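Local atomic coordinates of putative aminooxidase (Propionibacterium acnes, PDB entry 2BA9), a protein that binds flavin-adenine dinucleotide and isomerises polyunsaturated fatty acids, producing conjugated linoleic acid, in a fold of the flavin-containing amine oxidoreductase family. Residues 229-234 / 257-262; 267-272 / 396-401; 389-394 / 412-417. All coordinates share one frame; numbering follows the deposited sequence.

Interaction 1: 229-234 / 257-262; sequences ITREDG and EKFLDY. With FAD (flavin-adenine dinucleotide), chain D.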
loop_
_atom_site.group_PDB
_atom_site.type_symbol
_atom_site.label_atom_id
_atom_site.label_comp_id
_atom_site.label_asym_id
_atom_site.label_seq_id
_atom_site.Cartn_x
_atom_site.Cartn_y
_atom_site.Cartn_z
ATOM N N ILE A 229 -11.364 16.487 16.767
ATOM C CA ILE A 229 -12.105 15.342 17.310
ATOM C C ILE A 229 -11.785 15.218 18.794
ATOM O O ILE A 229 -10.614 15.138 19.180
ATOM C CB ILE A 229 -11.773 14.002 16.608
ATOM C CG1 ILE A 229 -12.158 14.056 15.121
ATOM C CG2 ILE A 229 -12.483 12.844 17.310
ATOM C CD1 ILE A 229 -11.827 12.798 14.337
ATOM N N THR A 230 -12.837 15.224 19.614
ATOM C CA THR A 230 -12.734 15.019 21.057
ATOM C C THR A 230 -13.657 13.870 21.469
ATOM O O THR A 230 -14.718 13.662 20.872
ATOM C CB THR A 230 -13.112 16.289 21.833
ATOM O OG1 THR A 230 -14.438 16.696 21.467
ATOM C CG2 THR A 230 -12.129 17.409 21.526
ATOM N N ARG A 231 -13.250 13.126 22.489
ATOM C CA ARG A 231 -13.926 11.882 22.833
ATOM C C ARG A 231 -14.204 11.798 24.324
ATOM O O ARG A 231 -13.562 11.037 25.043
ATOM C CB ARG A 231 -13.092 10.687 22.380
ATOM C CG ARG A 231 -13.069 10.499 20.884
ATOM C CD ARG A 231 -11.857 9.715 20.457
ATOM N NE ARG A 231 -10.609 10.423 20.753
ATOM C CZ ARG A 231 -9.399 9.857 20.778
ATOM N NH1 ARG A 231 -8.327 10.590 21.052
ATOM N NH2 ARG A 231 -9.251 8.559 20.530
ATOM N N GLU A 232 -15.191 12.561 24.774
ATOM C CA GLU A 232 -15.571 12.586 26.176
ATOM C C GLU A 232 -16.971 12.007 26.373
ATOM O O GLU A 232 -17.721 11.827 25.418
ATOM C CB GLU A 232 -15.527 14.015 26.726
ATOM C CG GLU A 232 -14.519 14.943 26.067
ATOM C CD GLU A 232 -15.166 15.834 25.004
ATOM O OE1 GLU A 232 -15.335 15.385 23.842
ATOM O OE2 GLU A 232 -15.515 16.987 25.342
ATOM N N ASP A 233 -17.298 11.708 27.631
ATOM C CA ASP A 233 -18.642 11.264 28.034
ATOM C C ASP A 233 -19.111 9.999 27.297
ATOM O O ASP A 233 -20.309 9.695 27.272
ATOM C CB ASP A 233 -19.665 12.392 27.823
ATOM C CG ASP A 233 -19.196 13.739 28.382
ATOM O OD1 ASP A 233 -18.858 13.809 29.586
ATOM O OD2 ASP A 233 -19.176 14.728 27.606
ATOM N N GLY A 234 -18.163 9.268 26.715
ATOM C CA GLY A 234 -18.460 8.037 25.977
ATOM C C GLY A 234 -18.917 8.255 24.546
ATOM O O GLY A 234 -19.481 7.349 23.933
ATOM N N GLU A 257 -0.478 9.109 13.053
ATOM C CA GLU A 257 0.408 10.138 13.575
ATOM C C GLU A 257 -0.124 11.547 13.258
ATOM O O GLU A 257 0.104 12.473 14.028
ATOM C CB GLU A 257 1.855 9.946 13.060
ATOM C CG GLU A 257 2.183 10.445 11.649
ATOM C CD GLU A 257 1.709 9.511 10.554
ATOM O OE1 GLU A 257 0.485 9.452 10.325
ATOM O OE2 GLU A 257 2.551 8.846 9.914
ATOM N N LYS A 258 -0.812 11.701 12.118
ATOM C CA LYS A 258 -1.399 12.989 11.730
ATOM C C LYS A 258 -2.657 13.314 12.528
ATOM O O LYS A 258 -2.953 14.487 12.789
ATOM C CB LYS A 258 -1.719 12.997 10.238
ATOM C CG LYS A 258 -0.478 12.743 9.357
ATOM C CD LYS A 258 -0.613 13.443 8.003
ATOM C CE LYS A 258 0.707 13.445 7.229
ATOM N NZ LYS A 258 0.766 12.299 6.313
ATOM N N PHE A 259 -3.389 12.252 12.874
ATOM C CA PHE A 259 -4.590 12.282 13.728
ATOM C C PHE A 259 -4.278 12.884 15.090
ATOM O O PHE A 259 -5.128 13.535 15.695
ATOM C CB PHE A 259 -5.145 10.855 13.865
ATOM C CG PHE A 259 -6.189 10.687 14.938
ATOM C CD1 PHE A 259 -7.513 11.050 14.710
ATOM C CD2 PHE A 259 -5.856 10.119 16.169
ATOM C CE1 PHE A 259 -8.486 10.878 15.709
ATOM C CE2 PHE A 259 -6.819 9.948 17.157
ATOM C CZ PHE A 259 -8.135 10.330 16.924
ATOM N N LEU A 260 -3.045 12.680 15.557
ATOM C CA LEU A 260 -2.587 13.271 16.808
ATOM C C LEU A 260 -2.754 14.780 16.813
ATOM O O LEU A 260 -3.069 15.373 17.849
ATOM C CB LEU A 260 -1.108 12.958 17.046
ATOM C CG LEU A 260 -0.693 11.512 17.302
ATOM C CD1 LEU A 260 0.827 11.440 17.429
ATOM C CD2 LEU A 260 -1.382 10.967 18.559
ATOM N N ASP A 261 -2.541 15.393 15.651
ATOM C CA ASP A 261 -2.528 16.850 15.535
ATOM C C ASP A 261 -3.913 17.515 15.574
ATOM O O ASP A 261 -3.987 18.737 15.675
ATOM C CB ASP A 261 -1.812 17.278 14.241
ATOM C CG ASP A 261 -0.343 16.875 14.201
ATOM O OD1 ASP A 261 0.252 16.582 15.261
ATOM O OD2 ASP A 261 0.218 16.857 13.083
ATOM N N TYR A 262 -4.992 16.739 15.470
ATOM C CA TYR A 262 -6.349 17.312 15.517
ATOM C C TYR A 262 -7.326 16.556 16.437
ATOM O O TYR A 262 -8.553 16.647 16.292
ATOM C CB TYR A 262 -6.923 17.455 14.098
ATOM C CG TYR A 262 -7.070 16.163 13.318
ATOM C CD1 TYR A 262 -8.224 15.390 13.418
ATOM C CD2 TYR A 262 -6.067 15.736 12.457
ATOM C CE1 TYR A 262 -8.362 14.218 12.695
ATOM C CE2 TYR A 262 -6.198 14.576 11.731
ATOM C CZ TYR A 262 -7.347 13.813 11.849
ATOM O OH TYR A 262 -7.475 12.646 11.122
HETATM P PA FAD D . -5.383 5.537 1.236
HETATM O O1A FAD D . -5.488 4.796 -0.065
HETATM O O2A FAD D . -4.191 6.457 1.402
HETATM O O5B FAD D . -6.685 6.454 1.405
HETATM C C5B FAD D . -6.808 7.194 2.597
HETATM C C4B FAD D . -7.959 8.172 2.484
HETATM O O4B FAD D . -8.083 8.873 3.706
HETATM C C3B FAD D . -7.741 9.185 1.358
HETATM O O3B FAD D . -8.860 9.198 0.501
HETATM C C2B FAD D . -7.528 10.489 2.090
HETATM O O2B FAD D . -7.897 11.631 1.316
HETATM C C1B FAD D . -8.290 10.233 3.402
HETATM N N9A FAD D . -7.800 11.131 4.463
HETATM C C8A FAD D . -6.498 11.302 4.884
HETATM N N7A FAD D . -6.475 12.244 5.868
HETATM C C5A FAD D . -7.750 12.674 6.080
HETATM C C6A FAD D . -8.317 13.631 6.946
HETATM N N6A FAD D . -7.605 14.041 8.045
HETATM N N1A FAD D . -9.695 13.815 6.929
HETATM C C2A FAD D . -10.505 13.124 6.039
HETATM N N3A FAD D . -9.933 12.188 5.187
HETATM C C4A FAD D . -8.587 11.980 5.189
HETATM N N1 FAD D . -1.759 -1.647 -3.654
HETATM C C2 FAD D . -1.907 -2.941 -4.110
HETATM O O2 FAD D . -2.676 -3.711 -3.535
HETATM N N3 FAD D . -1.167 -3.376 -5.193
HETATM C C4 FAD D . -0.307 -2.512 -5.838
HETATM O O4 FAD D . 0.328 -2.930 -6.820
HETATM C C4X FAD D . -0.166 -1.196 -5.387
HETATM N N5 FAD D . 0.705 -0.308 -5.994
HETATM C C5X FAD D . 0.729 1.032 -5.659
HETATM C C6 FAD D . 1.510 1.930 -6.383
HETATM C C7 FAD D . 1.495 3.284 -6.057
HETATM C C7M FAD D . 2.337 4.226 -6.870
HETATM C C8 FAD D . 0.707 3.736 -5.001
HETATM C C8M FAD D . 0.658 5.181 -4.608
HETATM C C9 FAD D . -0.066 2.829 -4.280
HETATM C C9A FAD D . -0.058 1.469 -4.591
HETATM N N10 FAD D . -0.815 0.532 -3.863
HETATM C C10 FAD D . -0.920 -0.770 -4.297
HETATM C "C1'" FAD D . -1.231 0.808 -2.457
HETATM C "C2'" FAD D . -2.723 1.097 -2.349
HETATM O "O2'" FAD D . -3.155 2.047 -3.317
HETATM C "C3'" FAD D . -2.990 1.591 -0.936
HETATM O "O3'" FAD D . -2.413 0.678 0.001
HETATM C "C4'" FAD D . -4.481 1.757 -0.690
HETATM O "O4'" FAD D . -5.006 2.855 -1.426
HETATM C "C5'" FAD D . -4.707 1.923 0.806
HETATM O "O5'" FAD D . -6.008 2.379 1.048
HETATM P P FAD D . -6.347 3.162 2.426
HETATM O O1P FAD D . -7.796 3.611 2.435
HETATM O O2P FAD D . -6.025 2.251 3.559
HETATM O O3P FAD D . -5.423 4.474 2.440
#
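Ile229, Phe259 and Tyr262 carry this buried contact in the FAD-binding part of a flavin-containing amine oxidoreductase fold, where the end of strand 226-230 meets the short helix 256-259 that follows strand 249-252 of the parallel, Rossmann-type sheet. One backbone hydrogen bond joins the segments: Ile229 N donates to Tyr262 O at 2.9 Å, with an angle of 151° at the hydrogen, so the end of the strand is pinned to the chain just beyond the helix.

Ile229 fills the angle between the two rings. Its CG1 branch lies beside the backbone N (chi1 -62°) and runs on extended, which carries the terminal CD1 out to both aromatics. CD1 sits 4.1 Å from Phe259 CE1 and also 4.1 Å from Tyr262 CE1, in each case at the ring edge. The side chains of Ile229 and Tyr262 run side by side in the same direction, whereas Phe259 crosses Ile229 at about a right angle. Leu250 of the neighbouring strand also packs on both Ile229 and Phe259, adding to the apolar core.

Arg231 reaches the far end of Phe259 from the opposite direction. The ring stands almost upright on the guanidinium, planes 82° apart, with Phe259 CZ over the centre of one guanidinium face and 4.1 Å from Arg231 CZ. A salt bridge from Arg231 NH1 to Asp264 and a hydrogen bond from NH2 to Thr396 help fix the rotation of that flat group, and the aspartate probably offsets its buried charge.

Tyr262 belongs to the cofactor pocket. Its ring extends toward the adenine, with the carbonyl oxygen Phe259 O, three residues back, over the centre of one face, and its phenolic OH stops 3.4 Å from N6A, the exocyclic amino nitrogen of FAD.

Interaction 2: 267-272 / 396-401; sequences DDEREY and TFYAGE. With FAD (flavin-adenine dinucleotide), chain D.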
loop_
_atom_site.group_PDB
_atom_site.type_symbol
_atom_site.label_atom_id
_atom_site.label_comp_id
_atom_site.label_asym_id
_atom_site.label_seq_id
_atom_site.Cartn_x
_atom_site.Cartn_y
_atom_site.Cartn_z
ATOM N N ASP A 267 -2.095 9.655 26.060
ATOM C CA ASP A 267 -0.658 9.432 26.260
ATOM C C ASP A 267 -0.115 8.329 25.355
ATOM O O ASP A 267 0.998 8.436 24.826
ATOM C CB ASP A 267 -0.371 9.074 27.738
ATOM C CG ASP A 267 -0.362 10.282 28.651
ATOM O OD1 ASP A 267 -0.111 11.394 28.155
ATOM O OD2 ASP A 267 -0.582 10.125 29.886
ATOM N N ASP A 268 -0.915 7.278 25.180
ATOM C CA ASP A 268 -0.520 6.108 24.402
ATOM C C ASP A 268 -0.577 6.383 22.904
ATOM O O ASP A 268 0.278 5.919 22.147
ATOM C CB ASP A 268 -1.415 4.915 24.747
ATOM C CG ASP A 268 -1.081 4.303 26.090
ATOM O OD1 ASP A 268 0.048 4.479 26.588
ATOM O OD2 ASP A 268 -1.955 3.628 26.662
ATOM N N GLU A 269 -1.591 7.128 22.489
ATOM C CA GLU A 269 -1.730 7.500 21.104
ATOM C C GLU A 269 -0.539 8.353 20.683
ATOM O O GLU A 269 0.150 8.003 19.727
ATOM C CB GLU A 269 -3.071 8.196 20.864
ATOM C CG GLU A 269 -4.249 7.229 20.948
ATOM C CD GLU A 269 -5.600 7.896 20.755
ATOM O OE1 GLU A 269 -5.798 9.017 21.284
ATOM O OE2 GLU A 269 -6.466 7.288 20.088
ATOM N N ARG A 270 -0.269 9.434 21.413
ATOM C CA ARG A 270 0.932 10.249 21.155
ATOM C C ARG A 270 2.193 9.390 21.119
ATOM O O ARG A 270 2.906 9.373 20.123
ATOM C CB ARG A 270 1.095 11.373 22.190
ATOM C CG ARG A 270 0.509 12.699 21.744
ATOM C CD ARG A 270 0.473 13.708 22.862
ATOM N NE ARG A 270 -0.583 13.401 23.828
ATOM C CZ ARG A 270 -0.406 13.049 25.105
ATOM N NH1 ARG A 270 0.812 12.942 25.644
ATOM N NH2 ARG A 270 -1.474 12.807 25.856
ATOM N N GLU A 271 2.445 8.666 22.200
ATOM C CA GLU A 271 3.667 7.854 22.339
ATOM C C GLU A 271 3.875 6.841 21.225
ATOM O O GLU A 271 4.978 6.708 20.704
ATOM C CB GLU A 271 3.677 7.095 23.671
ATOM C CG GLU A 271 5.029 6.453 23.973
ATOM C CD GLU A 271 4.998 5.544 25.174
ATOM O OE1 GLU A 271 3.973 5.545 25.898
ATOM O OE2 GLU A 271 6.001 4.818 25.382
ATOM N N TYR A 272 2.817 6.113 20.883
ATOM C CA TYR A 272 2.924 5.038 19.892
ATOM C C TYR A 272 2.726 5.506 18.458
ATOM O O TYR A 272 3.480 5.103 17.571
ATOM C CB TYR A 272 2.008 3.861 20.266
ATOM C CG TYR A 272 2.655 3.057 21.376
ATOM C CD1 TYR A 272 2.650 3.522 22.682
ATOM C CD2 TYR A 272 3.356 1.888 21.097
ATOM C CE1 TYR A 272 3.284 2.808 23.703
ATOM C CE2 TYR A 272 3.993 1.178 22.094
ATOM C CZ TYR A 272 3.957 1.641 23.396
ATOM O OH TYR A 272 4.591 0.942 24.394
ATOM N N THR A 396 -12.981 4.244 19.903
ATOM C CA THR A 396 -12.118 4.519 18.771
ATOM C C THR A 396 -11.475 3.222 18.332
ATOM O O THR A 396 -10.913 2.500 19.161
ATOM C CB THR A 396 -11.009 5.499 19.146
ATOM O OG1 THR A 396 -11.593 6.689 19.690
ATOM C CG2 THR A 396 -10.167 5.846 17.921
ATOM N N PHE A 397 -11.563 2.935 17.032
ATOM C CA PHE A 397 -10.940 1.760 16.443
ATOM C C PHE A 397 -9.910 2.190 15.401
ATOM O O PHE A 397 -10.038 3.249 14.782
ATOM C CB PHE A 397 -11.996 0.833 15.847
ATOM C CG PHE A 397 -12.930 0.255 16.873
ATOM C CD1 PHE A 397 -12.644 -0.962 17.486
ATOM C CD2 PHE A 397 -14.092 0.935 17.241
ATOM C CE1 PHE A 397 -13.499 -1.499 18.417
ATOM C CE2 PHE A 397 -14.948 0.407 18.194
ATOM C CZ PHE A 397 -14.654 -0.812 18.781
ATOM N N TYR A 398 -8.879 1.363 15.248
ATOM C CA TYR A 398 -7.697 1.669 14.441
ATOM C C TYR A 398 -7.580 0.698 13.276
ATOM O O TYR A 398 -7.617 -0.520 13.478
ATOM C CB TYR A 398 -6.444 1.601 15.325
ATOM C CG TYR A 398 -6.583 2.435 16.595
ATOM C CD1 TYR A 398 -6.543 3.829 16.548
ATOM C CD2 TYR A 398 -6.777 1.832 17.832
ATOM C CE1 TYR A 398 -6.694 4.596 17.704
ATOM C CE2 TYR A 398 -6.924 2.595 18.989
ATOM C CZ TYR A 398 -6.881 3.975 18.914
ATOM O OH TYR A 398 -7.010 4.720 20.056
ATOM N N ALA A 399 -7.447 1.248 12.064
ATOM C CA ALA A 399 -7.398 0.466 10.835
ATOM C C ALA A 399 -6.530 1.128 9.737
ATOM O O ALA A 399 -5.687 1.965 10.015
ATOM C CB ALA A 399 -8.805 0.212 10.337
ATOM N N GLY A 400 -6.716 0.721 8.486
ATOM C CA GLY A 400 -5.920 1.276 7.393
ATOM C C GLY A 400 -4.537 0.667 7.308
ATOM O O GLY A 400 -4.249 -0.357 7.929
ATOM N N GLU A 401 -3.665 1.302 6.537
ATOM C CA GLU A 401 -2.388 0.686 6.176
ATOM C C GLU A 401 -1.521 0.318 7.389
ATOM O O GLU A 401 -0.988 -0.782 7.431
ATOM C CB GLU A 401 -1.624 1.566 5.210
ATOM C CG GLU A 401 -2.272 1.653 3.813
ATOM C CD GLU A 401 -1.582 2.657 2.902
ATOM O OE1 GLU A 401 -1.246 3.755 3.388
ATOM O OE2 GLU A 401 -1.382 2.361 1.709
HETATM P PA FAD D . -5.383 5.537 1.236
HETATM O O1A FAD D . -5.488 4.796 -0.065
HETATM O O2A FAD D . -4.191 6.457 1.402
HETATM O O5B FAD D . -6.685 6.454 1.405
HETATM C C5B FAD D . -6.808 7.194 2.597
HETATM C C4B FAD D . -7.959 8.172 2.484
HETATM O O4B FAD D . -8.083 8.873 3.706
HETATM C C3B FAD D . -7.741 9.185 1.358
HETATM O O3B FAD D . -8.860 9.198 0.501
HETATM C C2B FAD D . -7.528 10.489 2.090
HETATM O O2B FAD D . -7.897 11.631 1.316
HETATM C C1B FAD D . -8.290 10.233 3.402
HETATM N N9A FAD D . -7.800 11.131 4.463
HETATM C C8A FAD D . -6.498 11.302 4.884
HETATM N N7A FAD D . -6.475 12.244 5.868
HETATM C C5A FAD D . -7.750 12.674 6.080
HETATM C C6A FAD D . -8.317 13.631 6.946
HETATM N N6A FAD D . -7.605 14.041 8.045
HETATM N N1A FAD D . -9.695 13.815 6.929
HETATM C C2A FAD D . -10.505 13.124 6.039
HETATM N N3A FAD D . -9.933 12.188 5.187
HETATM C C4A FAD D . -8.587 11.980 5.189
HETATM N N1 FAD D . -1.759 -1.647 -3.654
HETATM C C2 FAD D . -1.907 -2.941 -4.110
HETATM O O2 FAD D . -2.676 -3.711 -3.535
HETATM N N3 FAD D . -1.167 -3.376 -5.193
HETATM C C4 FAD D . -0.307 -2.512 -5.838
HETATM O O4 FAD D . 0.328 -2.930 -6.820
HETATM C C4X FAD D . -0.166 -1.196 -5.387
HETATM N N5 FAD D . 0.705 -0.308 -5.994
HETATM C C5X FAD D . 0.729 1.032 -5.659
HETATM C C6 FAD D . 1.510 1.930 -6.383
HETATM C C7 FAD D . 1.495 3.284 -6.057
HETATM C C7M FAD D . 2.337 4.226 -6.870
HETATM C C8 FAD D . 0.707 3.736 -5.001
HETATM C C8M FAD D . 0.658 5.181 -4.608
HETATM C C9 FAD D . -0.066 2.829 -4.280
HETATM C C9A FAD D . -0.058 1.469 -4.591
HETATM N N10 FAD D . -0.815 0.532 -3.863
HETATM C C10 FAD D . -0.920 -0.770 -4.297
HETATM C "C1'" FAD D . -1.231 0.808 -2.457
HETATM C "C2'" FAD D . -2.723 1.097 -2.349
HETATM O "O2'" FAD D . -3.155 2.047 -3.317
HETATM C "C3'" FAD D . -2.990 1.591 -0.936
HETATM O "O3'" FAD D . -2.413 0.678 0.001
HETATM C "C4'" FAD D . -4.481 1.757 -0.690
HETATM O "O4'" FAD D . -5.006 2.855 -1.426
HETATM C "C5'" FAD D . -4.707 1.923 0.806
HETATM O "O5'" FAD D . -6.008 2.379 1.048
HETATM P P FAD D . -6.347 3.162 2.426
HETATM O O1P FAD D . -7.796 3.611 2.435
HETATM O O2P FAD D . -6.025 2.251 3.559
HETATM O O3P FAD D . -5.423 4.474 2.440
#
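Glu269 on helix 267-273 and Tyr398 on strand 396-398 face one another with their CA atoms 10.7 Å apart, the closest pair of CA atoms across the two segments. That separation is too wide for main-chain bonding, and long side chains must bridge it. Both CB atoms point toward the opposite segment.

The bridge is a single hydrogen bond between buried groups. Tyr398 OH donates to Glu269 OE2 at 2.6 Å, and the hydroxyl comes to the carboxylate on its anti side, 30° out of its plane. The oxygen in turn lies at the edge of the ring, near its plane, while the carboxylate is turned 78° from it. Beyond CG the glutamate is extended (chi2 178°), which brings its head across the gap to meet the tyrosine at about a right angle. The other oxygen, OE1, forms a salt bridge with Arg231, so the carboxylate is held at both ends and its negative charge is probably balanced. Leu252 and Met390 pack on Tyr398.

Past the strand, Ala399 and Gly400 lead to Glu401. Its OE2 accepts a 2.6 Å hydrogen bond from the ribityl hydroxyl O3' of FAD, and its OE1 is salt-bridged to Lys45. A Gly-Glu (in relatives Gly-Asp) pair just after the last strand of the parallel sheet, its acid holding the ribityl O3', is as in the glutathione-reductase-type FAD-binding fold to which amine oxidases belong.

Interaction 3: 389-394 / 412-417; sequences GMQGRR and CHYSKD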
loop_
_atom_site.group_PDB
_atom_site.type_symbol
_atom_site.label_atom_id
_atom_site.label_comp_id
_atom_site.label_asym_id
_atom_site.label_seq_id
_atom_site.Cartn_x
_atom_site.Cartn_y
_atom_site.Cartn_z
ATOM N N GLY A 389 -4.272 -3.845 21.465
ATOM C CA GLY A 389 -4.815 -3.821 22.809
ATOM C C GLY A 389 -5.621 -2.564 23.075
ATOM O O GLY A 389 -6.565 -2.586 23.859
ATOM N N MET A 390 -5.260 -1.467 22.418
ATOM C CA MET A 390 -6.016 -0.213 22.533
ATOM C C MET A 390 -7.335 -0.193 21.774
ATOM O O MET A 390 -8.071 0.789 21.873
ATOM C CB MET A 390 -5.175 0.957 22.035
ATOM C CG MET A 390 -3.969 1.260 22.882
ATOM S SD MET A 390 -3.049 2.555 22.068
ATOM C CE MET A 390 -1.419 2.317 22.697
ATOM N N GLN A 391 -7.635 -1.232 20.995
ATOM C CA GLN A 391 -8.832 -1.207 20.146
ATOM C C GLN A 391 -10.078 -0.958 20.983
ATOM O O GLN A 391 -10.195 -1.452 22.106
ATOM C CB GLN A 391 -8.979 -2.496 19.326
ATOM C CG GLN A 391 -7.927 -2.670 18.215
ATOM C CD GLN A 391 -8.169 -1.800 16.984
ATOM O OE1 GLN A 391 -8.803 -0.740 17.062
ATOM N NE2 GLN A 391 -7.653 -2.245 15.839
ATOM N N GLY A 392 -10.979 -0.138 20.455
ATOM C CA GLY A 392 -12.239 0.151 21.135
ATOM C C GLY A 392 -12.149 1.150 22.276
ATOM O O GLY A 392 -13.183 1.562 22.817
ATOM N N ARG A 393 -10.928 1.555 22.637
ATOM C CA ARG A 393 -10.723 2.546 23.702
ATOM C C ARG A 393 -11.374 3.871 23.360
ATOM O O ARG A 393 -11.043 4.497 22.343
ATOM C CB ARG A 393 -9.238 2.788 23.978
ATOM C CG ARG A 393 -9.001 3.773 25.133
ATOM C CD ARG A 393 -7.549 4.165 25.308
ATOM N NE ARG A 393 -6.698 3.031 25.661
ATOM C CZ ARG A 393 -5.419 3.122 26.012
ATOM N NH1 ARG A 393 -4.814 4.302 26.088
ATOM N NH2 ARG A 393 -4.738 2.021 26.291
ATOM N N ARG A 394 -12.273 4.304 24.244
ATOM C CA ARG A 394 -13.103 5.486 24.028
ATOM C C ARG A 394 -13.756 5.435 22.662
ATOM O O ARG A 394 -13.752 6.420 21.915
ATOM C CB ARG A 394 -12.295 6.768 24.225
ATOM C CG ARG A 394 -11.994 7.050 25.694
ATOM C CD ARG A 394 -10.754 7.891 25.843
ATOM N NE ARG A 394 -11.018 9.304 25.606
ATOM C CZ ARG A 394 -10.149 10.165 25.077
ATOM N NH1 ARG A 394 -8.944 9.782 24.685
ATOM N NH2 ARG A 394 -10.495 11.430 24.931
ATOM N N CYS A 412 -8.499 -3.661 2.985
ATOM C CA CYS A 412 -9.914 -4.001 2.866
ATOM C C CYS A 412 -10.216 -5.258 3.692
ATOM O O CYS A 412 -11.204 -5.299 4.418
ATOM C CB CYS A 412 -10.308 -4.219 1.404
ATOM S SG CYS A 412 -10.261 -2.719 0.378
ATOM N N HIS A 413 -9.352 -6.265 3.569
ATOM C CA HIS A 413 -9.426 -7.508 4.373
ATOM C C HIS A 413 -9.380 -7.213 5.886
ATOM O O HIS A 413 -10.148 -7.783 6.686
ATOM C CB HIS A 413 -8.285 -8.441 3.939
ATOM C CG HIS A 413 -8.350 -9.825 4.512
ATOM N ND1 HIS A 413 -7.346 -10.749 4.316
ATOM C CD2 HIS A 413 -9.269 -10.432 5.298
ATOM C CE1 HIS A 413 -7.654 -11.871 4.937
ATOM N NE2 HIS A 413 -8.817 -11.707 5.537
ATOM N N TYR A 414 -8.507 -6.292 6.280
ATOM C CA TYR A 414 -8.463 -5.853 7.668
ATOM C C TYR A 414 -9.765 -5.153 8.085
ATOM O O TYR A 414 -10.269 -5.395 9.187
ATOM C CB TYR A 414 -7.267 -4.931 7.923
ATOM C CG TYR A 414 -7.051 -4.640 9.394
ATOM C CD1 TYR A 414 -6.116 -5.347 10.132
ATOM C CD2 TYR A 414 -7.800 -3.667 10.050
ATOM C CE1 TYR A 414 -5.930 -5.094 11.485
ATOM C CE2 TYR A 414 -7.616 -3.404 11.393
ATOM C CZ TYR A 414 -6.680 -4.121 12.103
ATOM O OH TYR A 414 -6.492 -3.866 13.428
ATOM N N SER A 415 -10.295 -4.278 7.228
ATOM C CA SER A 415 -11.588 -3.622 7.517
ATOM C C SER A 415 -12.744 -4.643 7.705
ATOM O O SER A 415 -13.481 -4.595 8.698
ATOM C CB SER A 415 -11.936 -2.578 6.441
ATOM O OG SER A 415 -11.320 -1.314 6.716
ATOM N N LYS A 416 -12.872 -5.568 6.757
ATOM C CA LYS A 416 -13.800 -6.721 6.858
ATOM C C LYS A 416 -13.705 -7.415 8.218
ATOM O O LYS A 416 -14.715 -7.626 8.904
ATOM C CB LYS A 416 -13.476 -7.732 5.742
ATOM C CG LYS A 416 -14.305 -9.017 5.696
ATOM C CD LYS A 416 -13.713 -9.975 4.664
ATOM C CE LYS A 416 -14.623 -11.151 4.344
ATOM N NZ LYS A 416 -14.665 -12.129 5.446
ATOM N N ASP A 417 -12.489 -7.790 8.594
ATOM C CA ASP A 417 -12.261 -8.542 9.829
ATOM C C ASP A 417 -12.525 -7.684 11.074
ATOM O O ASP A 417 -12.947 -8.206 12.088
ATOM C CB ASP A 417 -10.829 -9.091 9.877
ATOM C CG ASP A 417 -10.618 -10.299 8.969
ATOM O OD1 ASP A 417 -11.604 -10.948 8.548
ATOM O OD2 ASP A 417 -9.449 -10.619 8.688
#
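Gln391 and Tyr414 approach from opposite directions and meet by their polar ends. The close approach is Gln391 NE2 to Tyr414 OH at 3.1 Å, with NE2 near the plane of the phenol ring at its edge and the amide turned 28° from it.

Hydrogen bonds to a common acceptor, Glu388, hold this pair. Glu388 uses OE1 for Gln391 NE2 and OE2 for Tyr414 OH, so one carboxylate clasps both groups. The amide's other atom, OE1, accepts from the backbone N of Tyr398, which fixes the amide's rotation. A bend at chi2 (-76°) swings the glutamine head into position, while CG of Tyr414 lies anti to the backbone N (chi1 -170°) and the ring projects out from its helix.

Backbone bonding shapes the loop: Arg393 N to Met390 O, 3.1 Å, closes a type II beta turn with Gln391 and Gly392 at its corners, and Gly392 takes the positive phi expected at the third position.

Van der Waals contact is added where the Gln391 side chain touches Leu418 and Phe422. The loop between helix 383-389 and strand 396-398 is thus laid against helix 408-423, whose other neighbours include helices 16-28 and 68-77.

Following the chain from the N terminus, interaction 1 comes first, closing a loop of 22 residues, mostly strand, between 229-234 and 257-262. Interaction 2 opens four residues later, at 267-272, and spans 123 residues before it reaches 396-401. Interaction 3 begins inside that span, at 389-394, and ends beyond it at 412-417, so these two cross, while interaction 1 stands in series with both. Arg231 joins interaction 1 to both others, through its side chain to interaction 2 and its carbonyl to Arg394 of interaction 3. Asp268 and Arg393 form a salt bridge between interactions 2 and 3. Together they tie the small antiparallel sheet, helix 267-273 and helix 408-423 to the edge of the parallel sheet; interactions 1 and 2 also reach the FAD.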